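Cif-like 1 (Burkholderia cenocepacia, PDB 7JQY) probably hydrolyses epoxides, as a Cif-like member of the alpha/beta hydrolase fold found as an octamer in the crystal. Local coordinates at residues I117-R122 / M127-Y132; A133-T138 / E235-A240. The protein carries 1 engineered substitution. All coordinates share one frame; numbering follows the deposited sequence.

Contact 1 of 2, residues I117-R122 / M127-Y132; sequences IHLVGR and MVAYAY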
loop_
_atom_site.group_PDB
_atom_site.type_symbol
_atom_site.label_atom_id
_atom_site.label_comp_id
_atom_site.label_asym_id
_atom_site.label_seq_id
_atom_site.Cartn_x
_atom_site.Cartn_y
_atom_site.Cartn_z
ATOM N N ILE B 117 -9.372 -47.738 10.393
ATOM C CA ILE B 117 -9.665 -46.765 9.345
ATOM C C ILE B 117 -8.885 -47.162 8.101
ATOM O O ILE B 117 -7.841 -47.815 8.186
ATOM C CB ILE B 117 -9.271 -45.329 9.752
ATOM C CG1 ILE B 117 -7.760 -45.279 9.991
ATOM C CG2 ILE B 117 -10.049 -44.868 10.988
ATOM C CD1 ILE B 117 -7.195 -43.907 10.174
ATOM N N HIS B 118 -9.422 -46.809 6.940
ATOM C CA HIS B 118 -8.623 -46.715 5.726
ATOM C C HIS B 118 -8.054 -45.305 5.672
ATOM O O HIS B 118 -8.696 -44.350 6.128
ATOM C CB HIS B 118 -9.469 -46.994 4.486
ATOM C CG HIS B 118 -10.154 -48.325 4.512
ATOM N ND1 HIS B 118 -9.550 -49.487 4.076
ATOM C CD2 HIS B 118 -11.388 -48.684 4.940
ATOM C CE1 HIS B 118 -10.387 -50.499 4.220
ATOM N NE2 HIS B 118 -11.510 -50.038 4.741
ATOM N N LEU B 119 -6.838 -45.175 5.154
ATOM C CA LEU B 119 -6.089 -43.932 5.281
ATOM C C LEU B 119 -5.510 -43.535 3.931
ATOM O O LEU B 119 -4.785 -44.320 3.308
ATOM C CB LEU B 119 -4.985 -44.073 6.334
ATOM C CG LEU B 119 -4.317 -42.798 6.842
ATOM C CD1 LEU B 119 -5.355 -41.750 7.225
ATOM C CD2 LEU B 119 -3.385 -43.116 8.007
ATOM N N VAL B 120 -5.809 -42.309 3.500
ATOM C CA VAL B 120 -5.337 -41.744 2.240
ATOM C C VAL B 120 -4.629 -40.425 2.524
ATOM O O VAL B 120 -5.178 -39.560 3.217
ATOM C CB VAL B 120 -6.498 -41.508 1.258
ATOM C CG1 VAL B 120 -5.953 -41.079 -0.114
ATOM C CG2 VAL B 120 -7.383 -42.741 1.163
ATOM N N GLY B 121 -3.430 -40.261 1.984
ATOM C CA GLY B 121 -2.673 -39.039 2.185
ATOM C C GLY B 121 -1.905 -38.647 0.941
ATOM O O GLY B 121 -1.567 -39.487 0.101
ATOM N N ARG B 122 -1.637 -37.344 0.829
ATOM C CA ARG B 122 -0.782 -36.795 -0.218
ATOM C C ARG B 122 0.033 -35.646 0.361
ATOM O O ARG B 122 -0.350 -35.030 1.361
ATOM C CB ARG B 122 -1.588 -36.325 -1.448
ATOM C CG ARG B 122 -2.298 -34.979 -1.299
ATOM C CD ARG B 122 -2.778 -34.453 -2.654
ATOM N NE ARG B 122 -1.669 -34.278 -3.584
ATOM C CZ ARG B 122 -0.799 -33.274 -3.529
ATOM N NH1 ARG B 122 -0.907 -32.342 -2.583
ATOM N NH2 ARG B 122 0.189 -33.205 -4.410
ATOM N N MET B 127 2.960 -37.975 4.712
ATOM C CA MET B 127 3.927 -38.166 5.786
ATOM C C MET B 127 3.219 -38.424 7.109
ATOM O O MET B 127 3.611 -39.317 7.872
ATOM C CB MET B 127 4.843 -36.947 5.899
ATOM C CG MET B 127 5.369 -36.425 4.565
ATOM S SD MET B 127 6.401 -34.942 4.698
ATOM C CE MET B 127 6.733 -34.645 2.967
ATOM N N VAL B 128 2.169 -37.653 7.394
ATOM C CA VAL B 128 1.334 -37.924 8.559
ATOM C C VAL B 128 0.711 -39.312 8.461
ATOM O O VAL B 128 0.717 -40.086 9.425
ATOM C CB VAL B 128 0.258 -36.832 8.696
ATOM C CG1 VAL B 128 -0.506 -36.993 10.009
ATOM C CG2 VAL B 128 0.891 -35.450 8.599
ATOM N N ALA B 129 0.171 -39.652 7.291
ATOM C CA ALA B 129 -0.472 -40.954 7.137
ATOM C C ALA B 129 0.521 -42.091 7.349
ATOM O O ALA B 129 0.189 -43.106 7.971
ATOM C CB ALA B 129 -1.131 -41.066 5.761
ATOM N N TYR B 130 1.751 -41.939 6.845
ATOM C CA TYR B 130 2.755 -42.973 7.065
ATOM C C TYR B 130 3.118 -43.078 8.540
ATOM O O TYR B 130 3.194 -44.182 9.093
ATOM C CB TYR B 130 4.010 -42.695 6.231
ATOM C CG TYR B 130 5.167 -43.577 6.643
ATOM C CD1 TYR B 130 5.164 -44.937 6.353
ATOM C CD2 TYR B 130 6.248 -43.061 7.349
ATOM C CE1 TYR B 130 6.216 -45.755 6.739
ATOM C CE2 TYR B 130 7.295 -43.866 7.743
ATOM C CZ TYR B 130 7.275 -45.213 7.435
ATOM O OH TYR B 130 8.318 -46.017 7.829
ATOM N N ALA B 131 3.337 -41.934 9.196
ATOM C CA ALA B 131 3.653 -41.934 10.623
ATOM C C ALA B 131 2.514 -42.516 11.443
ATOM O O ALA B 131 2.754 -43.128 12.487
ATOM C CB ALA B 131 3.979 -40.518 11.095
ATOM N N TYR B 132 1.276 -42.352 10.981
ATOM C CA TYR B 132 0.148 -43.005 11.634
ATOM C C TYR B 132 0.286 -44.518 11.546
ATOM O O TYR B 132 0.194 -45.222 12.560
ATOM C CB TYR B 132 -1.160 -42.538 10.982
ATOM C CG TYR B 132 -2.437 -42.753 11.788
ATOM C CD1 TYR B 132 -2.619 -43.883 12.589
ATOM C CD2 TYR B 132 -3.473 -41.827 11.726
ATOM C CE1 TYR B 132 -3.788 -44.073 13.313
ATOM C CE2 TYR B 132 -4.642 -42.009 12.442
ATOM C CZ TYR B 132 -4.793 -43.129 13.233
ATOM O OH TYR B 132 -5.965 -43.300 13.933
#
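Leu119 meets Ala129 and Tyr132 at the middle of a contact made almost wholly by apolar groups. Strand 117-122 and helix 127-132 run at 143° to each other, their axes 7.3 Å apart at the closest, and three residues two apart along the strand, Ile117, Leu119 and Gly121, face the helix.

The aliphatic packing centres on the forked end of Leu119. With CG anti to the backbone N (chi1 -166°), the fork reaches the helix: CG lies 3.8 Å from Ala129 CB, while the CD2 branch comes 3.6 Å from Ala129 O and 3.8 Å from Tyr132 CB. One methyl thus touches two residues on the same side of the helix. Beyond it, where Leu119 gives way to Gly121, the backbones draw together, with 5.7 Å from Gly121 CA to Ala129 CA and the Ala129 methyl lying against the glycine.

The aromatic part is Tyr132, whose ring extends along the strand toward Ile117. Ile117 and Tyr132 approach from opposite directions. Ile117 CG1, held between the backbone N and the carbonyl carbon (chi1 62°), carries CD1 to the ring, where it stands 3.9 Å from Tyr132 CE2 and nearly as close to CZ and OH, touching the ring obliquely. Helix 98-111 packs against both residues, through Val109 on Ile117 and Ile105 on Tyr132.

No hydrogen bond crosses between the segments. The strand instead spends its backbone bonds on strands 50-54 and 140-146, and the helix spends its own internally. With only apolar side-chain contacts between them, these two segments are held to each other by van der Waals and hydrophobic packing, with small residues admitting the helix closely near the glycine of the probable nucleophile elbow.

Contact 2 of 2, residues A133-T138 / E235-A240; sequences AAQWPT and ETRFKA
Gln135 and Arg237 are brought together by unlike chain shapes. In Gln135, CG lies anti to the carbonyl carbon and beside the backbone N (chi1 -82°), and the chain then extends to its amide; in Arg237, CG is anti to the backbone N and the chain bends at chi2 (74°) before straightening toward the guanidinium. Together they span the 11.1 Å between Gln135 CA and Arg237 CA.

The touch itself is a single pair of atoms, Gln135 OE1 and Arg237 NH2, 3.4 Å apart. The side chains cross at about a right angle, and the amide and guanidinium planes are 87° apart; the oxygen approaches the guanidinium obliquely. The N-H direction is too poor for a hydrogen bond, and the pair is better read as a loose polar approach; the carbonyl dipole may still favour the nearby positive charge a little.

The amide nitrogen is more firmly engaged. Gln135 NE2 bonds to Ala131 O, one turn earlier in its own helix, with a weak second bond to Ala99 O of helix 98-111, and these help to set how the amide is turned. Nearer the backbone, Gln135 CB lies 3.4 Å above the plane of the Trp136 ring, offset toward its rim. Trp136 is the first residue to leave helical geometry, and its ring also receives Arg106 in a cation-pi contact. Arg237, itself exposed, rests its side chain on Ala99.

Here the C-terminal end of helix 124-135, which follows the probable nucleophile elbow, meets helix 231-241, from the region between strands 140-146 and 250-255. That long, largely helical insertion is where the alpha/beta hydrolase fold commonly carries its cap domain, and the contact is a surface link between a core helix and a helix of the insertion.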
loop_
_atom_site.group_PDB
_atom_site.type_symbol
_atom_site.label_atom_id
_atom_site.label_comp_id
_atom_site.label_asym_id
_atom_site.label_seq_id
_atom_site.Cartn_x
_atom_site.Cartn_y
_atom_site.Cartn_z
ATOM N N ALA B 133 0.550 -45.037 10.340
ATOM C CA ALA B 133 0.674 -46.480 10.164
ATOM C C ALA B 133 1.901 -47.032 10.872
ATOM O O ALA B 133 1.869 -48.160 11.373
ATOM C CB ALA B 133 0.719 -46.829 8.678
ATOM N N ALA B 134 2.981 -46.252 10.948
ATOM C CA ALA B 134 4.190 -46.752 11.592
ATOM C C ALA B 134 4.010 -46.850 13.101
ATOM O O ALA B 134 4.516 -47.787 13.730
ATOM C CB ALA B 134 5.381 -45.856 11.256
ATOM N N GLN B 135 3.283 -45.899 13.697
ATOM C CA GLN B 135 3.113 -45.874 15.148
ATOM C C GLN B 135 1.991 -46.786 15.637
ATOM O O GLN B 135 2.077 -47.312 16.751
ATOM C CB GLN B 135 2.864 -44.443 15.624
ATOM C CG GLN B 135 4.134 -43.631 15.795
ATOM C CD GLN B 135 3.864 -42.147 15.864
ATOM O OE1 GLN B 135 4.348 -41.452 16.765
ATOM N NE2 GLN B 135 3.089 -41.645 14.909
ATOM N N TRP B 136 0.929 -46.968 14.855
ATOM C CA TRP B 136 -0.206 -47.802 15.257
ATOM C C TRP B 136 -0.611 -48.688 14.088
ATOM O O TRP B 136 -1.710 -48.561 13.537
ATOM C CB TRP B 136 -1.369 -46.934 15.749
ATOM C CG TRP B 136 -0.925 -45.996 16.831
ATOM C CD1 TRP B 136 -0.744 -46.297 18.148
ATOM C CD2 TRP B 136 -0.558 -44.616 16.681
ATOM N NE1 TRP B 136 -0.297 -45.192 18.831
ATOM C CE2 TRP B 136 -0.175 -44.146 17.954
ATOM C CE3 TRP B 136 -0.533 -43.729 15.600
ATOM C CZ2 TRP B 136 0.233 -42.832 18.173
ATOM C CZ3 TRP B 136 -0.119 -42.428 15.819
ATOM C CH2 TRP B 136 0.258 -41.993 17.096
ATOM N N PRO B 137 0.249 -49.639 13.712
ATOM C CA PRO B 137 -0.012 -50.433 12.497
ATOM C C PRO B 137 -1.279 -51.273 12.554
ATOM O O PRO B 137 -1.910 -51.495 11.512
ATOM C CB PRO B 137 1.237 -51.320 12.380
ATOM C CG PRO B 137 2.233 -50.772 13.369
ATOM C CD PRO B 137 1.458 -50.082 14.427
ATOM N N THR B 138 -1.662 -51.777 13.730
ATOM C CA THR B 138 -2.883 -52.574 13.818
ATOM C C THR B 138 -4.117 -51.746 13.486
ATOM O O THR B 138 -5.137 -52.296 13.054
ATOM C CB THR B 138 -3.002 -53.222 15.200
ATOM O OG1 THR B 138 -3.138 -52.210 16.202
ATOM C CG2 THR B 138 -1.760 -54.069 15.498
ATOM N N GLU B 235 13.102 -36.415 9.242
ATOM C CA GLU B 235 14.052 -37.329 8.606
ATOM C C GLU B 235 14.606 -38.315 9.625
ATOM O O GLU B 235 14.564 -39.531 9.415
ATOM C CB GLU B 235 15.169 -36.542 7.933
ATOM C CG GLU B 235 14.723 -35.895 6.637
ATOM C CD GLU B 235 15.704 -34.872 6.120
ATOM O OE1 GLU B 235 16.582 -34.439 6.902
ATOM O OE2 GLU B 235 15.601 -34.506 4.925
ATOM N N THR B 236 15.075 -37.803 10.764
ATOM C CA THR B 236 15.562 -38.663 11.837
ATOM C C THR B 236 14.477 -39.623 12.303
ATOM O O THR B 236 14.717 -40.826 12.458
ATOM C CB THR B 236 16.040 -37.802 13.012
ATOM O OG1 THR B 236 16.838 -36.716 12.525
ATOM C CG2 THR B 236 16.843 -38.620 14.003
ATOM N N ARG B 237 13.266 -39.108 12.526
ATOM C CA ARG B 237 12.212 -39.954 13.073
ATOM C C ARG B 237 11.769 -41.011 12.068
ATOM O O ARG B 237 11.573 -42.178 12.432
ATOM C CB ARG B 237 11.033 -39.087 13.531
ATOM C CG ARG B 237 9.951 -39.865 14.237
ATOM C CD ARG B 237 10.388 -40.250 15.638
ATOM N NE ARG B 237 9.346 -40.989 16.338
ATOM C CZ ARG B 237 8.487 -40.432 17.186
ATOM N NH1 ARG B 237 8.556 -39.130 17.436
ATOM N NH2 ARG B 237 7.565 -41.173 17.787
ATOM N N PHE B 238 11.665 -40.638 10.788
ATOM C CA PHE B 238 11.151 -41.567 9.780
ATOM C C PHE B 238 12.149 -42.672 9.458
ATOM O O PHE B 238 11.755 -43.821 9.218
ATOM C CB PHE B 238 10.789 -40.811 8.500
ATOM C CG PHE B 238 9.422 -40.216 8.519
ATOM C CD1 PHE B 238 8.855 -39.784 9.712
ATOM C CD2 PHE B 238 8.696 -40.099 7.346
ATOM C CE1 PHE B 238 7.592 -39.239 9.732
ATOM C CE2 PHE B 238 7.431 -39.556 7.357
ATOM C CZ PHE B 238 6.873 -39.120 8.552
ATOM N N LYS B 239 13.443 -42.343 9.459
ATOM C CA LYS B 239 14.475 -43.348 9.218
ATOM C C LYS B 239 14.387 -44.464 10.249
ATOM O O LYS B 239 14.630 -45.639 9.941
ATOM C CB LYS B 239 15.851 -42.671 9.282
ATOM C CG LYS B 239 16.143 -41.702 8.144
ATOM C CD LYS B 239 17.353 -40.799 8.430
ATOM C CE LYS B 239 18.367 -40.651 7.313
ATOM N NZ LYS B 239 18.902 -39.246 7.379
ATOM N N ALA B 240 14.072 -44.099 11.489
ATOM C CA ALA B 240 13.812 -45.087 12.529
ATOM C C ALA B 240 12.536 -45.870 12.247
ATOM O O ALA B 240 12.477 -47.081 12.490
ATOM C CB ALA B 240 13.740 -44.403 13.898
#

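Contacts 1 and 2 follow one another along helix 124-135, with centres 11 Å apart: contact 1 settles its middle onto the central sheet, and contact 2 lies at its C-terminal end, on the surface. Phe238, from the second segment of contact 2, touches contact 1 directly. Its CZ lies 3.3 Å from Met127 O and its CE2 3.7 Å from Tyr130 CD2. Helix 124-135 packs on the strand through Ala129 and Tyr132 and on helix 231-241 through Met127 and Tyr130. Contact 1 also holds Gly121, part of a probable nucleophile elbow with Gly125 and Ser123, an engineered residue; contact 2, farther along the helix, is remote from that turn.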